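Long-range contacts in scaffolding protein (Clostridium cellulolyticum, PDB 1G43), which probably anchors the cellulosome to crystalline cellulose through this family IIIa cellulose-binding module of its scaffoldin: residues K27-L38 against A103-E113; A1-F10 against I146-Y156. All blocks are in the same frame, centred on the assembly; numbering follows the deposited sequence.

Interaction 1: K27-L38 against A103-E113; sequences KVTNTSGSPINL and AGSLPAGGSIE
L38 packs against both L106 and I112 where segments 27-38 and 103-113 pair twice in the beta-sandwich of this family IIIa cellulose-binding module. First, strand 27-30 runs antiparallel to strand 111-113, with V28 and I112 as the hydrogen-bonded pair; after the loop 31-35, I36 pairs in the same antiparallel way with L106. L38, just beyond, loses more surface to this contact than any other residue of the two segments. Its CD2 lies 3.8 Å from L106 CB, the two side chains crossing at about a right angle, while its CD1 meets I112 CD1 tip to tip. I112 is stretched out, CG1 anti to its backbone N (chi1 -177°), which carries CD1 to L38 and leaves CG2 against V28 CB. A103 CB closes in on L38 CB at 3.7 Å, and Y64 of strand 55-66 also packs on L38 and I112.

Between the two pairings sits N30, a buried polar side chain with both ends of its amide used. OD1 accepts from the backbone N of S32, an Asx turn, and from the S32 hydroxyl as well. ND2 gives to S34 O and, at 2.9 Å, to L106 O, which it meets from above the carbonyl plane and which I36 N shares; both acceptors lie in the amide plane, so the group is held against rotation. On the sheet face bearing T29 and S111, their hydroxyls hydrogen-bond to each other. Further along that face K27 and E113 make a long salt bridge, E113 OE2 being bonded to Y140. G104 O accepts two bonds, N37 ND2 at 3.1 Å and L38 N at 3.2 Å, from opposite faces of its carbonyl plane.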
loop_
_atom_site.group_PDB
_atom_site.type_symbol
_atom_site.label_atom_id
_atom_site.label_comp_id
_atom_site.label_asym_id
_atom_site.label_seq_id
_atom_site.Cartn_x
_atom_site.Cartn_y
_atom_site.Cartn_z
ATOM N N LYS A 27 0.531 5.214 5.986
ATOM C CA LYS A 27 0.082 6.512 6.480
ATOM C C LYS A 27 0.697 7.440 5.438
ATOM O O LYS A 27 1.902 7.627 5.395
ATOM C CB LYS A 27 0.611 6.810 7.883
ATOM C CG LYS A 27 -0.330 7.761 8.638
ATOM C CD LYS A 27 0.272 8.310 9.931
ATOM C CE LYS A 27 -0.023 7.372 11.111
ATOM N NZ LYS A 27 -1.516 7.106 11.280
ATOM N N VAL A 28 -0.142 7.959 4.548
ATOM C CA VAL A 28 0.293 8.821 3.462
ATOM C C VAL A 28 0.049 10.290 3.803
ATOM O O VAL A 28 -1.063 10.681 4.189
ATOM C CB VAL A 28 -0.460 8.460 2.145
ATOM C CG1 VAL A 28 -0.107 9.448 1.052
ATOM C CG2 VAL A 28 -0.096 7.042 1.691
ATOM N N THR A 29 1.109 11.093 3.694
ATOM C CA THR A 29 1.018 12.519 3.991
ATOM C C THR A 29 1.223 13.392 2.767
ATOM O O THR A 29 2.211 13.250 2.031
ATOM C CB THR A 29 2.030 12.928 5.031
ATOM O OG1 THR A 29 1.735 12.257 6.254
ATOM C CG2 THR A 29 1.970 14.434 5.254
ATOM N N ASN A 30 0.272 14.291 2.559
ATOM C CA ASN A 30 0.299 15.225 1.436
ATOM C C ASN A 30 1.308 16.302 1.793
ATOM O O ASN A 30 1.051 17.153 2.631
ATOM C CB ASN A 30 -1.101 15.836 1.243
ATOM C CG ASN A 30 -1.207 16.737 0.002
ATOM O OD1 ASN A 30 -0.203 17.158 -0.595
ATOM N ND2 ASN A 30 -2.436 17.046 -0.378
ATOM N N THR A 31 2.475 16.249 1.171
ATOM C CA THR A 31 3.501 17.240 1.435
ATOM C C THR A 31 3.715 18.120 0.220
ATOM O O THR A 31 4.707 18.855 0.130
ATOM C CB THR A 31 4.819 16.590 1.788
ATOM O OG1 THR A 31 5.271 15.807 0.674
ATOM C CG2 THR A 31 4.655 15.726 3.022
ATOM N N SER A 32 2.816 18.015 -0.748
ATOM C CA SER A 32 2.925 18.873 -1.923
ATOM C C SER A 32 2.220 20.093 -1.347
ATOM O O SER A 32 1.682 20.029 -0.231
ATOM C CB SER A 32 2.126 18.323 -3.117
ATOM O OG SER A 32 0.748 18.598 -2.959
ATOM N N GLY A 33 2.196 21.197 -2.057
ATOM C CA GLY A 33 1.526 22.325 -1.460
ATOM C C GLY A 33 0.129 22.547 -2.024
ATOM O O GLY A 33 -0.181 23.663 -2.465
ATOM N N SER A 34 -0.698 21.501 -2.060
ATOM C CA SER A 34 -2.075 21.637 -2.566
ATOM C C SER A 34 -2.807 20.288 -2.509
ATOM O O SER A 34 -2.176 19.230 -2.610
ATOM C CB SER A 34 -2.097 22.180 -4.000
ATOM O OG SER A 34 -1.507 21.268 -4.899
ATOM N N PRO A 35 -4.150 20.327 -2.357
ATOM C CA PRO A 35 -4.969 19.116 -2.273
ATOM C C PRO A 35 -4.580 18.128 -3.320
ATOM O O PRO A 35 -4.011 18.481 -4.368
ATOM C CB PRO A 35 -6.406 19.620 -2.476
ATOM C CG PRO A 35 -6.354 21.046 -1.909
ATOM C CD PRO A 35 -5.004 21.519 -2.520
ATOM N N ILE A 36 -4.857 16.869 -2.995
ATOM C CA ILE A 36 -4.572 15.794 -3.908
ATOM C C ILE A 36 -5.787 14.907 -3.967
ATOM O O ILE A 36 -6.403 14.571 -2.950
ATOM C CB ILE A 36 -3.347 15.014 -3.485
ATOM C CG1 ILE A 36 -2.108 15.727 -4.002
ATOM C CG2 ILE A 36 -3.420 13.614 -4.010
ATOM C CD1 ILE A 36 -0.846 15.044 -3.625
ATOM N N ASN A 37 -6.137 14.570 -5.197
ATOM C CA ASN A 37 -7.277 13.741 -5.451
ATOM C C ASN A 37 -6.945 12.282 -5.188
ATOM O O ASN A 37 -6.249 11.645 -5.974
ATOM C CB ASN A 37 -7.699 13.921 -6.894
ATOM C CG ASN A 37 -8.991 13.241 -7.189
ATOM O OD1 ASN A 37 -9.375 13.134 -8.351
ATOM N ND2 ASN A 37 -9.687 12.771 -6.139
ATOM N N LEU A 38 -7.457 11.756 -4.088
ATOM C CA LEU A 38 -7.206 10.369 -3.737
ATOM C C LEU A 38 -7.371 9.433 -4.925
ATOM O O LEU A 38 -6.774 8.352 -4.971
ATOM C CB LEU A 38 -8.116 9.959 -2.596
ATOM C CG LEU A 38 -7.788 10.780 -1.366
ATOM C CD1 LEU A 38 -8.714 10.355 -0.243
ATOM C CD2 LEU A 38 -6.317 10.589 -0.969
ATOM N N ALA A 103 -13.373 8.987 -3.587
ATOM C CA ALA A 103 -12.776 8.852 -2.268
ATOM C C ALA A 103 -12.727 10.225 -1.592
ATOM O O ALA A 103 -12.994 10.352 -0.383
ATOM C CB ALA A 103 -11.372 8.281 -2.395
ATOM N N GLY A 104 -12.398 11.255 -2.375
ATOM C CA GLY A 104 -12.297 12.608 -1.831
ATOM C C GLY A 104 -10.975 13.280 -2.168
ATOM O O GLY A 104 -10.238 12.833 -3.048
ATOM N N SER A 105 -10.665 14.378 -1.490
ATOM C CA SER A 105 -9.403 15.066 -1.772
ATOM C C SER A 105 -8.640 15.182 -0.465
ATOM O O SER A 105 -9.211 15.496 0.576
ATOM C CB SER A 105 -9.661 16.462 -2.366
ATOM O OG SER A 105 -8.742 16.770 -3.423
ATOM N N LEU A 106 -7.351 14.886 -0.514
ATOM C CA LEU A 106 -6.534 14.964 0.682
ATOM C C LEU A 106 -5.988 16.382 0.723
ATOM O O LEU A 106 -5.288 16.824 -0.178
ATOM C CB LEU A 106 -5.408 13.948 0.620
ATOM C CG LEU A 106 -4.494 13.843 1.847
ATOM C CD1 LEU A 106 -5.274 13.308 3.083
ATOM C CD2 LEU A 106 -3.343 12.928 1.504
ATOM N N PRO A 107 -6.309 17.121 1.777
ATOM C CA PRO A 107 -5.824 18.501 1.874
ATOM C C PRO A 107 -4.313 18.611 2.093
ATOM O O PRO A 107 -3.695 17.752 2.740
ATOM C CB PRO A 107 -6.603 19.061 3.064
ATOM C CG PRO A 107 -7.784 18.068 3.252
ATOM C CD PRO A 107 -7.124 16.758 2.944
ATOM N N ALA A 108 -3.733 19.689 1.562
ATOM C CA ALA A 108 -2.310 19.973 1.714
ATOM C C ALA A 108 -1.937 19.754 3.186
ATOM O O ALA A 108 -2.611 20.253 4.090
ATOM C CB ALA A 108 -2.026 21.437 1.288
ATOM N N GLY A 109 -0.866 19.000 3.419
ATOM C CA GLY A 109 -0.455 18.707 4.778
ATOM C C GLY A 109 -1.344 17.679 5.476
ATOM O O GLY A 109 -1.122 17.376 6.648
ATOM N N GLY A 110 -2.354 17.147 4.783
ATOM C CA GLY A 110 -3.220 16.140 5.392
ATOM C C GLY A 110 -2.639 14.710 5.345
ATOM O O GLY A 110 -1.673 14.429 4.623
ATOM N N SER A 111 -3.243 13.799 6.112
ATOM C CA SER A 111 -2.815 12.389 6.161
ATOM C C SER A 111 -3.951 11.397 5.963
ATOM O O SER A 111 -5.039 11.582 6.490
ATOM C CB SER A 111 -2.201 12.052 7.515
ATOM O OG SER A 111 -0.915 12.588 7.630
ATOM N N ILE A 112 -3.697 10.335 5.216
ATOM C CA ILE A 112 -4.693 9.302 5.070
ATOM C C ILE A 112 -4.061 7.987 5.549
ATOM O O ILE A 112 -2.930 7.659 5.181
ATOM C CB ILE A 112 -5.181 9.159 3.595
ATOM C CG1 ILE A 112 -6.285 8.088 3.524
ATOM C CG2 ILE A 112 -3.989 8.888 2.671
ATOM C CD1 ILE A 112 -6.817 7.854 2.114
ATOM N N GLU A 113 -4.779 7.254 6.391
ATOM C CA GLU A 113 -4.298 5.976 6.887
ATOM C C GLU A 113 -5.062 4.886 6.147
ATOM O O GLU A 113 -6.276 4.931 6.047
ATOM C CB GLU A 113 -4.515 5.853 8.387
ATOM C CG GLU A 113 -3.998 4.525 8.929
ATOM C CD GLU A 113 -4.105 4.402 10.442
ATOM O OE1 GLU A 113 -4.705 5.300 11.086
ATOM O OE2 GLU A 113 -3.589 3.405 10.987
#

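Interaction 2: A1-F10 against I146-Y156; sequences AGTGVVSVQF and ISAFVGGTLAY
Backbone contact between A1-F10 and I146-Y156 is concentrated at the N-terminal end, where T3 lies alongside A155. T3 N donates to L154 O at 3.0 Å and G4 N to A155 O at 2.7 Å. Beyond them the chains part: the short axes of strands 6-10 and 147-150 run at 150° to each other and come no closer than 8.4 Å, so from V5 onward side chains fill the gap. Within 146-156 a type I' turn from V150 to T153 folds the chain back as a hairpin, and A155 and Y156 both face A148 in a classic beta bulge.

V8 carries much of the packing. Its CB sits over one face of the Y156 ring, 3.9 Å from the centroid, a CH-pi contact. A chi1 of 179° sends CG1, anti to the backbone N, to I146 CD1 at 3.8 Å, and CG2, beside that N, to A148 CB. The backbone N of V8 lies over the centre of the same Y156 face, so the ring lies over the backbone of V8 as well as its side chain. The Y156 hydroxyl is bonded to D142, which fixes the outer end of the ring.

Nearer the hairpin turn, V6 CG2 reaches A155 CB at 4.0 Å, and the V5 and V150 side chains cross at a slant, CG1 of V5 3.9 Å from CG2 of V150. At the far end F10 CD1 approaches I146 CG2, while its ring also meets that of W143. Strand 6-11 pairs antiparallel with strand 18-30, and strand 147-150 of the hairpin with strand 41-47, so this is face-to-face packing of two sheets, the layered core of a beta-sandwich.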
loop_
_atom_site.group_PDB
_atom_site.type_symbol
_atom_site.label_atom_id
_atom_site.label_comp_id
_atom_site.label_asym_id
_atom_site.label_seq_id
_atom_site.Cartn_x
_atom_site.Cartn_y
_atom_site.Cartn_z
ATOM N N ALA A 1 14.088 8.760 -7.267
ATOM C CA ALA A 1 13.500 9.542 -8.384
ATOM C C ALA A 1 12.048 9.915 -8.042
ATOM O O ALA A 1 11.229 10.242 -8.927
ATOM C CB ALA A 1 13.566 8.715 -9.703
ATOM N N GLY A 2 11.750 9.879 -6.739
ATOM C CA GLY A 2 10.418 10.205 -6.262
ATOM C C GLY A 2 10.236 11.702 -6.187
ATOM O O GLY A 2 11.162 12.444 -5.793
ATOM N N THR A 3 9.026 12.141 -6.544
ATOM C CA THR A 3 8.668 13.564 -6.582
ATOM C C THR A 3 8.455 14.253 -5.218
ATOM O O THR A 3 8.491 15.494 -5.133
ATOM C CB THR A 3 7.411 13.765 -7.453
ATOM O OG1 THR A 3 6.381 12.868 -6.999
ATOM C CG2 THR A 3 7.722 13.481 -8.922
ATOM N N GLY A 4 8.223 13.489 -4.160
ATOM C CA GLY A 4 8.057 14.113 -2.849
ATOM C C GLY A 4 6.771 14.911 -2.671
ATOM O O GLY A 4 6.687 15.820 -1.842
ATOM N N VAL A 5 5.775 14.566 -3.475
ATOM C CA VAL A 5 4.470 15.190 -3.428
ATOM C C VAL A 5 3.789 14.660 -2.180
ATOM O O VAL A 5 2.883 15.287 -1.626
ATOM C CB VAL A 5 3.697 14.814 -4.696
ATOM C CG1 VAL A 5 2.203 14.703 -4.415
ATOM C CG2 VAL A 5 3.959 15.884 -5.764
ATOM N N VAL A 6 4.233 13.485 -1.742
ATOM C CA VAL A 6 3.709 12.857 -0.522
ATOM C C VAL A 6 4.826 12.130 0.208
ATOM O O VAL A 6 5.842 11.778 -0.377
ATOM C CB VAL A 6 2.568 11.848 -0.822
ATOM C CG1 VAL A 6 1.486 12.541 -1.593
ATOM C CG2 VAL A 6 3.086 10.641 -1.591
ATOM N N SER A 7 4.637 11.933 1.498
ATOM C CA SER A 7 5.592 11.219 2.322
ATOM C C SER A 7 4.817 9.966 2.739
ATOM O O SER A 7 3.600 10.037 2.918
ATOM C CB SER A 7 5.910 12.074 3.552
ATOM O OG SER A 7 6.615 11.344 4.558
ATOM N N VAL A 8 5.478 8.828 2.913
ATOM C CA VAL A 8 4.726 7.635 3.328
ATOM C C VAL A 8 5.355 6.783 4.434
ATOM O O VAL A 8 6.559 6.538 4.432
ATOM C CB VAL A 8 4.459 6.698 2.134
ATOM C CG1 VAL A 8 3.686 5.452 2.625
ATOM C CG2 VAL A 8 3.699 7.442 1.037
ATOM N N GLN A 9 4.548 6.350 5.386
ATOM C CA GLN A 9 5.037 5.486 6.444
ATOM C C GLN A 9 4.356 4.139 6.313
ATOM O O GLN A 9 3.242 4.038 5.772
ATOM C CB GLN A 9 4.781 6.086 7.813
ATOM C CG GLN A 9 5.857 7.049 8.229
ATOM C CD GLN A 9 5.656 7.533 9.639
ATOM O OE1 GLN A 9 4.621 8.125 9.974
ATOM N NE2 GLN A 9 6.628 7.276 10.483
ATOM N N PHE A 10 5.011 3.107 6.831
ATOM C CA PHE A 10 4.520 1.754 6.688
ATOM C C PHE A 10 4.654 0.923 7.965
ATOM O O PHE A 10 5.444 1.253 8.832
ATOM C CB PHE A 10 5.315 1.126 5.541
ATOM C CG PHE A 10 5.121 -0.351 5.380
ATOM C CD1 PHE A 10 4.166 -0.846 4.522
ATOM C CD2 PHE A 10 5.924 -1.240 6.065
ATOM C CE1 PHE A 10 4.004 -2.234 4.333
ATOM C CE2 PHE A 10 5.778 -2.605 5.895
ATOM C CZ PHE A 10 4.817 -3.108 5.026
ATOM N N ILE A 146 8.435 0.360 -0.496
ATOM C CA ILE A 146 7.073 0.339 -0.997
ATOM C C ILE A 146 6.973 1.602 -1.832
ATOM O O ILE A 146 7.770 2.531 -1.656
ATOM C CB ILE A 146 6.029 0.298 0.134
ATOM C CG1 ILE A 146 6.436 1.195 1.296
ATOM C CG2 ILE A 146 5.823 -1.148 0.582
ATOM C CD1 ILE A 146 5.787 2.557 1.254
ATOM N N SER A 147 6.032 1.652 -2.757
ATOM C CA SER A 147 5.952 2.831 -3.598
ATOM C C SER A 147 4.599 3.475 -3.626
ATOM O O SER A 147 3.563 2.827 -3.426
ATOM C CB SER A 147 6.344 2.472 -5.004
ATOM O OG SER A 147 5.713 1.260 -5.335
ATOM N N ALA A 148 4.632 4.771 -3.885
ATOM C CA ALA A 148 3.445 5.585 -3.972
ATOM C C ALA A 148 3.580 6.385 -5.246
ATOM O O ALA A 148 4.629 7.007 -5.489
ATOM C CB ALA A 148 3.351 6.506 -2.786
ATOM N N PHE A 149 2.522 6.340 -6.060
ATOM C CA PHE A 149 2.444 7.050 -7.332
ATOM C C PHE A 149 1.315 8.044 -7.285
ATOM O O PHE A 149 0.228 7.750 -6.792
ATOM C CB PHE A 149 2.147 6.102 -8.489
ATOM C CG PHE A 149 3.256 5.154 -8.794
ATOM C CD1 PHE A 149 3.449 4.021 -8.023
ATOM C CD2 PHE A 149 4.120 5.406 -9.845
ATOM C CE1 PHE A 149 4.493 3.147 -8.291
ATOM C CE2 PHE A 149 5.167 4.539 -10.122
ATOM C CZ PHE A 149 5.349 3.399 -9.330
ATOM N N VAL A 150 1.578 9.235 -7.802
ATOM C CA VAL A 150 0.556 10.258 -7.847
ATOM C C VAL A 150 0.382 10.609 -9.297
ATOM O O VAL A 150 1.351 11.018 -9.974
ATOM C CB VAL A 150 0.984 11.473 -7.071
ATOM C CG1 VAL A 150 0.050 12.623 -7.371
ATOM C CG2 VAL A 150 0.959 11.142 -5.582
ATOM N N GLY A 151 -0.838 10.418 -9.799
ATOM C CA GLY A 151 -1.101 10.724 -11.194
ATOM C C GLY A 151 -0.251 9.920 -12.174
ATOM O O GLY A 151 -0.080 10.321 -13.329
ATOM N N GLY A 152 0.296 8.787 -11.749
ATOM C CA GLY A 152 1.082 8.006 -12.689
ATOM C C GLY A 152 2.581 8.169 -12.578
ATOM O O GLY A 152 3.309 7.513 -13.306
ATOM N N THR A 153 3.055 9.039 -11.696
ATOM C CA THR A 153 4.496 9.193 -11.530
ATOM C C THR A 153 4.905 8.977 -10.065
ATOM O O THR A 153 4.184 9.360 -9.134
ATOM C CB THR A 153 4.991 10.587 -12.021
ATOM O OG1 THR A 153 4.601 11.603 -11.085
ATOM C CG2 THR A 153 4.377 10.917 -13.384
ATOM N N LEU A 154 6.057 8.340 -9.876
ATOM C CA LEU A 154 6.591 8.020 -8.553
ATOM C C LEU A 154 6.741 9.244 -7.685
ATOM O O LEU A 154 7.417 10.195 -8.073
ATOM C CB LEU A 154 7.957 7.338 -8.706
ATOM C CG LEU A 154 8.662 6.751 -7.483
ATOM C CD1 LEU A 154 7.912 5.551 -6.951
ATOM C CD2 LEU A 154 10.051 6.306 -7.914
ATOM N N ALA A 155 6.134 9.217 -6.502
ATOM C CA ALA A 155 6.199 10.344 -5.584
ATOM C C ALA A 155 6.986 10.018 -4.317
ATOM O O ALA A 155 7.479 10.925 -3.635
ATOM C CB ALA A 155 4.785 10.801 -5.228
ATOM N N TYR A 156 7.090 8.724 -4.006
ATOM C CA TYR A 156 7.808 8.240 -2.815
ATOM C C TYR A 156 8.264 6.780 -2.987
ATOM O O TYR A 156 7.598 5.973 -3.652
ATOM C CB TYR A 156 6.916 8.331 -1.582
ATOM C CG TYR A 156 7.522 7.732 -0.325
ATOM C CD1 TYR A 156 8.371 8.477 0.505
ATOM C CD2 TYR A 156 7.281 6.393 0.012
ATOM C CE1 TYR A 156 8.973 7.895 1.638
ATOM C CE2 TYR A 156 7.874 5.798 1.139
ATOM C CZ TYR A 156 8.716 6.549 1.943
ATOM O OH TYR A 156 9.296 5.934 3.033
HETATM O O HOH W 1 4.218 12.318 -7.921
#

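How the interactions relate
Strand 6-11 joins the two contacts. It pairs antiparallel with strand 18-30, T29 O lying 2.8 Å from S7 N and K27 O 2.9 Å from Q9 N, both probable hydrogen bonds, so strand 27-30 has interaction 1 along one edge and the first segment of interaction 2 along the other. The centres are 12 Å apart. V28 packs on V6 and V8, and I36 on V5 and V6, so the apolar contacts of the two interactions run into one another. In sequence, interaction 1 is nested inside the loop that interaction 2 closes. The calcium, bound by T48, D50, D127, N130 and D131, is about 14 Å from the F10 side chain.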